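Local coordinates for nonstructural protein 2 (Human rotavirus C, PDB 2GU0) that probably supports genome replication and packaging as an octameric RNA-binding protein with NTPase and RNA triphosphatase activities, and helps form viroplasms, at residues 150-155 / 183-188; 167-172 / 222-227. All coordinates share one frame; numbering follows the deposited sequence.

Contact 1 of 2, residues 150-155 / 183-188; sequences PLTESN and EYKITI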
loop_
_atom_site.group_PDB
_atom_site.type_symbol
_atom_site.label_atom_id
_atom_site.label_comp_id
_atom_site.label_asym_id
_atom_site.label_seq_id
_atom_site.Cartn_x
_atom_site.Cartn_y
_atom_site.Cartn_z
ATOM N N PRO A 150 -28.980 -7.838 29.253
ATOM C CA PRO A 150 -27.594 -8.326 29.277
ATOM C C PRO A 150 -27.338 -9.417 28.252
ATOM O O PRO A 150 -26.191 -9.657 27.861
ATOM C CB PRO A 150 -27.438 -8.844 30.700
ATOM C CG PRO A 150 -28.326 -7.952 31.477
ATOM C CD PRO A 150 -29.565 -7.884 30.604
ATOM N N LEU A 151 -28.417 -10.051 27.803
ATOM C CA LEU A 151 -28.324 -11.150 26.854
ATOM C C LEU A 151 -28.791 -10.868 25.429
ATOM O O LEU A 151 -28.745 -11.774 24.587
ATOM C CB LEU A 151 -29.111 -12.341 27.401
ATOM C CG LEU A 151 -28.861 -12.584 28.891
ATOM C CD1 LEU A 151 -29.858 -13.573 29.415
ATOM C CD2 LEU A 151 -27.436 -13.079 29.114
ATOM N N THR A 152 -29.235 -9.643 25.138
ATOM C CA THR A 152 -29.721 -9.356 23.786
ATOM C C THR A 152 -28.675 -9.692 22.748
ATOM O O THR A 152 -27.488 -9.725 23.039
ATOM C CB THR A 152 -30.095 -7.878 23.567
ATOM O OG1 THR A 152 -30.955 -7.443 24.612
ATOM C CG2 THR A 152 -30.840 -7.708 22.242
ATOM N N GLU A 153 -29.128 -9.926 21.528
ATOM C CA GLU A 153 -28.222 -10.240 20.445
ATOM C C GLU A 153 -27.359 -9.056 20.015
ATOM O O GLU A 153 -26.311 -9.260 19.427
ATOM C CB GLU A 153 -29.004 -10.749 19.228
ATOM C CG GLU A 153 -29.975 -9.743 18.634
ATOM C CD GLU A 153 -30.607 -10.223 17.331
ATOM O OE1 GLU A 153 -29.906 -10.260 16.294
ATOM O OE2 GLU A 153 -31.812 -10.559 17.348
ATOM N N SER A 154 -27.765 -7.829 20.318
ATOM C CA SER A 154 -26.988 -6.683 19.859
ATOM C C SER A 154 -26.558 -5.587 20.849
ATOM O O SER A 154 -27.295 -5.222 21.764
ATOM C CB SER A 154 -27.729 -6.044 18.671
ATOM O OG SER A 154 -27.262 -4.743 18.372
ATOM N N ASN A 155 -25.353 -5.071 20.597
ATOM C CA ASN A 155 -24.663 -3.998 21.330
ATOM C C ASN A 155 -25.184 -2.619 21.010
ATOM O O ASN A 155 -25.326 -1.770 21.887
ATOM C CB ASN A 155 -23.188 -3.935 20.924
ATOM C CG ASN A 155 -22.340 -4.863 21.702
ATOM O OD1 ASN A 155 -21.166 -5.017 21.419
ATOM N ND2 ASN A 155 -22.925 -5.491 22.712
ATOM N N GLU A 183 -34.891 -3.212 11.567
ATOM C CA GLU A 183 -35.497 -3.494 12.859
ATOM C C GLU A 183 -34.662 -3.049 14.050
ATOM O O GLU A 183 -33.480 -2.769 13.918
ATOM C CB GLU A 183 -35.737 -4.996 13.003
ATOM C CG GLU A 183 -36.397 -5.656 11.818
ATOM C CD GLU A 183 -36.515 -7.155 12.000
ATOM O OE1 GLU A 183 -35.465 -7.816 12.054
ATOM O OE2 GLU A 183 -37.643 -7.680 12.096
ATOM N N TYR A 184 -35.307 -2.991 15.210
ATOM C CA TYR A 184 -34.658 -2.660 16.473
ATOM C C TYR A 184 -35.264 -3.618 17.485
ATOM O O TYR A 184 -36.308 -4.221 17.223
ATOM C CB TYR A 184 -34.954 -1.228 16.917
ATOM C CG TYR A 184 -34.477 -0.176 15.959
ATOM C CD1 TYR A 184 -35.184 0.084 14.790
ATOM C CD2 TYR A 184 -33.331 0.570 16.220
ATOM C CE1 TYR A 184 -34.769 1.067 13.902
ATOM C CE2 TYR A 184 -32.907 1.554 15.341
ATOM C CZ TYR A 184 -33.634 1.795 14.184
ATOM O OH TYR A 184 -33.258 2.763 13.293
ATOM N N LYS A 185 -34.623 -3.767 18.636
ATOM C CA LYS A 185 -35.155 -4.661 19.655
ATOM C C LYS A 185 -35.238 -3.999 21.031
ATOM O O LYS A 185 -34.292 -3.355 21.487
ATOM C CB LYS A 185 -34.311 -5.933 19.746
ATOM C CG LYS A 185 -34.921 -6.993 20.655
ATOM C CD LYS A 185 -34.068 -8.254 20.777
ATOM C CE LYS A 185 -34.069 -9.074 19.506
ATOM N NZ LYS A 185 -33.345 -10.356 19.699
ATOM N N ILE A 186 -36.388 -4.164 21.680
ATOM C CA ILE A 186 -36.637 -3.623 23.012
ATOM C C ILE A 186 -36.529 -4.772 24.004
ATOM O O ILE A 186 -37.195 -5.783 23.850
ATOM C CB ILE A 186 -38.058 -3.082 23.116
ATOM C CG1 ILE A 186 -38.331 -2.093 21.990
ATOM C CG2 ILE A 186 -38.266 -2.435 24.458
ATOM C CD1 ILE A 186 -39.775 -1.657 21.948
ATOM N N THR A 187 -35.700 -4.635 25.024
ATOM C CA THR A 187 -35.576 -5.704 26.011
ATOM C C THR A 187 -35.585 -5.063 27.376
ATOM O O THR A 187 -35.046 -3.981 27.530
ATOM C CB THR A 187 -34.250 -6.496 25.848
ATOM O OG1 THR A 187 -33.138 -5.627 26.077
ATOM C CG2 THR A 187 -34.137 -7.066 24.459
ATOM N N ILE A 188 -36.204 -5.704 28.363
ATOM C CA ILE A 188 -36.222 -5.147 29.721
ATOM C C ILE A 188 -34.879 -5.436 30.387
ATOM O O ILE A 188 -34.249 -6.463 30.116
ATOM C CB ILE A 188 -37.352 -5.752 30.587
ATOM C CG1 ILE A 188 -37.295 -7.282 30.529
ATOM C CG2 ILE A 188 -38.696 -5.220 30.132
ATOM C CD1 ILE A 188 -38.477 -7.974 31.181
#
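A buried salt bridge between Glu153 and Lys185, with two threonines meeting beside it, joins a loop to the face of a central strand in the HIT-like C-terminal domain. The loop, 150-155, lies between helix 129-139 and strand 157-160, whereas 183-188 belongs to the middle strand of an antiparallel five-stranded sheet. Lys185 and Thr187, two residues apart on that strand, both point their side chains at the loop, and the closest CA atoms are those of Thr152 and Thr187, 7.3 Å apart. Thr152 turns its two branches to different neighbours. With chi1 (to OG1) at -50°, the methyl lies anti to the backbone N and meets the lysine chain tip to tip, CG2 of Thr152 lying 3.6 Å from CD of Lys185. The hydroxyl OG1 of Thr152 comes 3.2 Å from OG1 of Thr187, a pairing that remains unsettled because Thr187 OG1 also bonds to Thr149 OG1. Lys185 runs straight out from the strand as far as CD and then bends at chi3 (-71°), its chain crossing that of Glu153 at about a right angle. Lys185 is a predicted ATP-binding residue. Its ammonium has a second carboxylate partner in Glu147. Bonds at both oxygens of Glu153, from Asn113 and Tyr171 at OE1 and from Lys185 at OE2, probably restrict rotation of the carboxylate. Backbone carbonyls of Pro150 and Thr152 are both bonded to Arg117. OE2 of Glu153 accepts its hydrogen bond from NZ of Lys185 at 2.8 Å through the anti lone pair, the one facing away from OE1.

Contact 2 of 2, residues 167-172 / 222-227; sequences TKLDYS and HWRLVL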
loop_
_atom_site.group_PDB
_atom_site.type_symbol
_atom_site.label_atom_id
_atom_site.label_comp_id
_atom_site.label_asym_id
_atom_site.label_seq_id
_atom_site.Cartn_x
_atom_site.Cartn_y
_atom_site.Cartn_z
ATOM N N THR A 167 -31.943 -1.631 21.021
ATOM C CA THR A 167 -30.721 -1.948 20.289
ATOM C C THR A 167 -31.009 -2.122 18.811
ATOM O O THR A 167 -32.054 -2.643 18.440
ATOM C CB THR A 167 -30.096 -3.231 20.811
ATOM O OG1 THR A 167 -31.116 -4.223 20.946
ATOM C CG2 THR A 167 -29.425 -2.988 22.162
ATOM N N LYS A 168 -30.086 -1.691 17.961
ATOM C CA LYS A 168 -30.296 -1.806 16.524
ATOM C C LYS A 168 -29.918 -3.162 15.925
ATOM O O LYS A 168 -28.805 -3.641 16.100
ATOM C CB LYS A 168 -29.544 -0.689 15.794
ATOM C CG LYS A 168 -29.378 -0.936 14.312
ATOM C CD LYS A 168 -28.758 0.255 13.621
ATOM C CE LYS A 168 -29.798 1.305 13.309
ATOM N NZ LYS A 168 -30.837 0.753 12.388
ATOM N N LEU A 169 -30.868 -3.768 15.221
ATOM C CA LEU A 169 -30.666 -5.053 14.563
ATOM C C LEU A 169 -30.406 -4.750 13.097
ATOM O O LEU A 169 -31.328 -4.463 12.317
ATOM C CB LEU A 169 -31.903 -5.944 14.729
ATOM C CG LEU A 169 -32.090 -6.387 16.183
ATOM C CD1 LEU A 169 -33.364 -7.184 16.377
ATOM C CD2 LEU A 169 -30.889 -7.208 16.577
ATOM N N ASP A 170 -29.129 -4.795 12.741
ATOM C CA ASP A 170 -28.694 -4.499 11.394
ATOM C C ASP A 170 -28.070 -5.744 10.813
ATOM O O ASP A 170 -26.949 -6.102 11.154
ATOM C CB ASP A 170 -27.663 -3.377 11.417
ATOM C CG ASP A 170 -27.417 -2.789 10.051
ATOM O OD1 ASP A 170 -26.452 -2.004 9.917
ATOM O OD2 ASP A 170 -28.191 -3.103 9.115
ATOM N N TYR A 171 -28.804 -6.398 9.927
ATOM C CA TYR A 171 -28.339 -7.616 9.307
ATOM C C TYR A 171 -27.685 -7.307 7.981
ATOM O O TYR A 171 -26.923 -8.109 7.452
ATOM C CB TYR A 171 -29.526 -8.555 9.124
ATOM C CG TYR A 171 -30.184 -8.901 10.439
ATOM C CD1 TYR A 171 -31.553 -8.754 10.625
ATOM C CD2 TYR A 171 -29.422 -9.358 11.508
ATOM C CE1 TYR A 171 -32.144 -9.060 11.859
ATOM C CE2 TYR A 171 -29.994 -9.666 12.736
ATOM C CZ TYR A 171 -31.349 -9.518 12.908
ATOM O OH TYR A 171 -31.898 -9.846 14.125
ATOM N N SER A 172 -27.970 -6.122 7.458
ATOM C CA SER A 172 -27.437 -5.694 6.175
ATOM C C SER A 172 -25.953 -5.994 5.956
ATOM O O SER A 172 -25.536 -6.206 4.819
ATOM C CB SER A 172 -27.678 -4.198 5.987
ATOM O OG SER A 172 -26.693 -3.441 6.667
ATOM N N HIS A 222 -39.814 -9.693 25.237
ATOM C CA HIS A 222 -38.891 -8.811 24.540
ATOM C C HIS A 222 -39.652 -8.397 23.287
ATOM O O HIS A 222 -40.563 -9.098 22.851
ATOM C CB HIS A 222 -37.544 -9.503 24.230
ATOM C CG HIS A 222 -37.567 -10.432 23.057
ATOM N ND1 HIS A 222 -37.469 -11.800 23.192
ATOM C CD2 HIS A 222 -37.616 -10.188 21.724
ATOM C CE1 HIS A 222 -37.451 -12.359 21.993
ATOM N NE2 HIS A 222 -37.538 -11.403 21.084
ATOM N N TRP A 223 -39.303 -7.256 22.711
ATOM C CA TRP A 223 -40.053 -6.758 21.566
ATOM C C TRP A 223 -39.252 -6.312 20.356
ATOM O O TRP A 223 -38.104 -5.888 20.461
ATOM C CB TRP A 223 -40.950 -5.615 22.046
ATOM C CG TRP A 223 -41.760 -6.011 23.228
ATOM C CD1 TRP A 223 -43.003 -6.554 23.217
ATOM C CD2 TRP A 223 -41.333 -6.017 24.592
ATOM N NE1 TRP A 223 -43.381 -6.906 24.486
ATOM C CE2 TRP A 223 -42.372 -6.588 25.352
ATOM C CE3 TRP A 223 -40.166 -5.602 25.246
ATOM C CZ2 TRP A 223 -42.287 -6.760 26.738
ATOM C CZ3 TRP A 223 -40.075 -5.773 26.628
ATOM C CH2 TRP A 223 -41.134 -6.351 27.360
ATOM N N ARG A 224 -39.883 -6.402 19.195
ATOM C CA ARG A 224 -39.236 -6.002 17.960
ATOM C C ARG A 224 -39.971 -4.827 17.300
ATOM O O ARG A 224 -41.175 -4.883 17.073
ATOM C CB ARG A 224 -39.161 -7.204 17.002
ATOM C CG ARG A 224 -38.234 -6.986 15.808
ATOM C CD ARG A 224 -37.941 -8.278 15.056
ATOM N NE ARG A 224 -37.126 -9.193 15.848
ATOM C CZ ARG A 224 -35.931 -9.657 15.478
ATOM N NH1 ARG A 224 -35.391 -9.290 14.317
ATOM N NH2 ARG A 224 -35.279 -10.507 16.270
ATOM N N LEU A 225 -39.237 -3.751 17.034
ATOM C CA LEU A 225 -39.791 -2.581 16.363
ATOM C C LEU A 225 -39.697 -2.898 14.876
ATOM O O LEU A 225 -38.593 -3.022 14.343
ATOM C CB LEU A 225 -38.966 -1.326 16.678
ATOM C CG LEU A 225 -39.148 -0.754 18.084
ATOM C CD1 LEU A 225 -38.129 0.323 18.341
ATOM C CD2 LEU A 225 -40.549 -0.197 18.228
ATOM N N VAL A 226 -40.843 -3.048 14.217
ATOM C CA VAL A 226 -40.861 -3.376 12.799
ATOM C C VAL A 226 -41.561 -2.303 11.987
ATOM O O VAL A 226 -42.337 -1.520 12.530
ATOM C CB VAL A 226 -41.551 -4.731 12.560
ATOM C CG1 VAL A 226 -40.808 -5.816 13.311
ATOM C CG2 VAL A 226 -43.003 -4.684 13.025
ATOM N N LEU A 227 -41.276 -2.255 10.691
ATOM C CA LEU A 227 -41.896 -1.262 9.821
ATOM C C LEU A 227 -43.373 -1.574 9.637
ATOM O O LEU A 227 -43.748 -2.743 9.509
ATOM C CB LEU A 227 -41.217 -1.239 8.446
ATOM C CG LEU A 227 -40.097 -0.241 8.114
ATOM C CD1 LEU A 227 -39.785 0.617 9.313
ATOM C CD2 LEU A 227 -38.872 -0.997 7.638
#
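Arg224 meets Leu169 and Tyr171 across the width of an intervening strand, 182-188, which separates 167-172 from 222-227 in the antiparallel sheet of the HIT-like C-terminal domain. The second segment begins at His222, the predicted active-site residue for the NTPase and RTPase activities. Trp223 next bonds through its backbone to Ile186 of the central strand, and its ring meets Phe261 edge-to-face. Arg224, a predicted ATP-binding residue, carries the whole contact from this side. CA of Arg224 is 9.3 Å from CA of Leu169, a gap closed by the long arginine side chain, which bends at chi3 (-68°) to swing the guanidinium over the central strand. CD1 of Leu169 sits over one face of that group, displaced toward its rim, 3.6 Å from NH1 and 3.7 Å from CZ of Arg224. Tyr171 comes from the opposite direction and meets the guanidinium edge to edge, the two planes only 22° apart. OH of Tyr171 is 3.5 Å from NH1 of Arg224. Beyond Arg224, Leu225 and Val226 pack on the neighbouring strand 213-216. Arg224 NH1 forms a salt bridge with Glu183, and Tyr171 OH a hydrogen bond with Glu153. No hydrogen bond links the two segments' side chains, which meet by van der Waals packing and a close polar approach, while the charge of Arg224 is probably met mainly by Glu183.

Overall arrangement
Contacts 1 and 2 have their centres about 8 Å apart, and both reach one antiparallel sheet of the C-terminal domain, contact 1 through strand 182-188 and a loop packed on it. Their segments alternate along the chain: 150-155, 167-172, 183-188, then 222-227. In the sheet, strand 182-188 of contact 1 runs between the two strands of contact 2, 164-170 and 222-227, and is antiparallel to both. The loop of contact 1 also touches contact 2, Glu153 packing on Leu169 and Ser154 on Thr167. Together they bring the predicted ATP-binding residues Lys185 and Arg224 close to the predicted active-site residue His222, consistent with a nucleotide site built on this sheet.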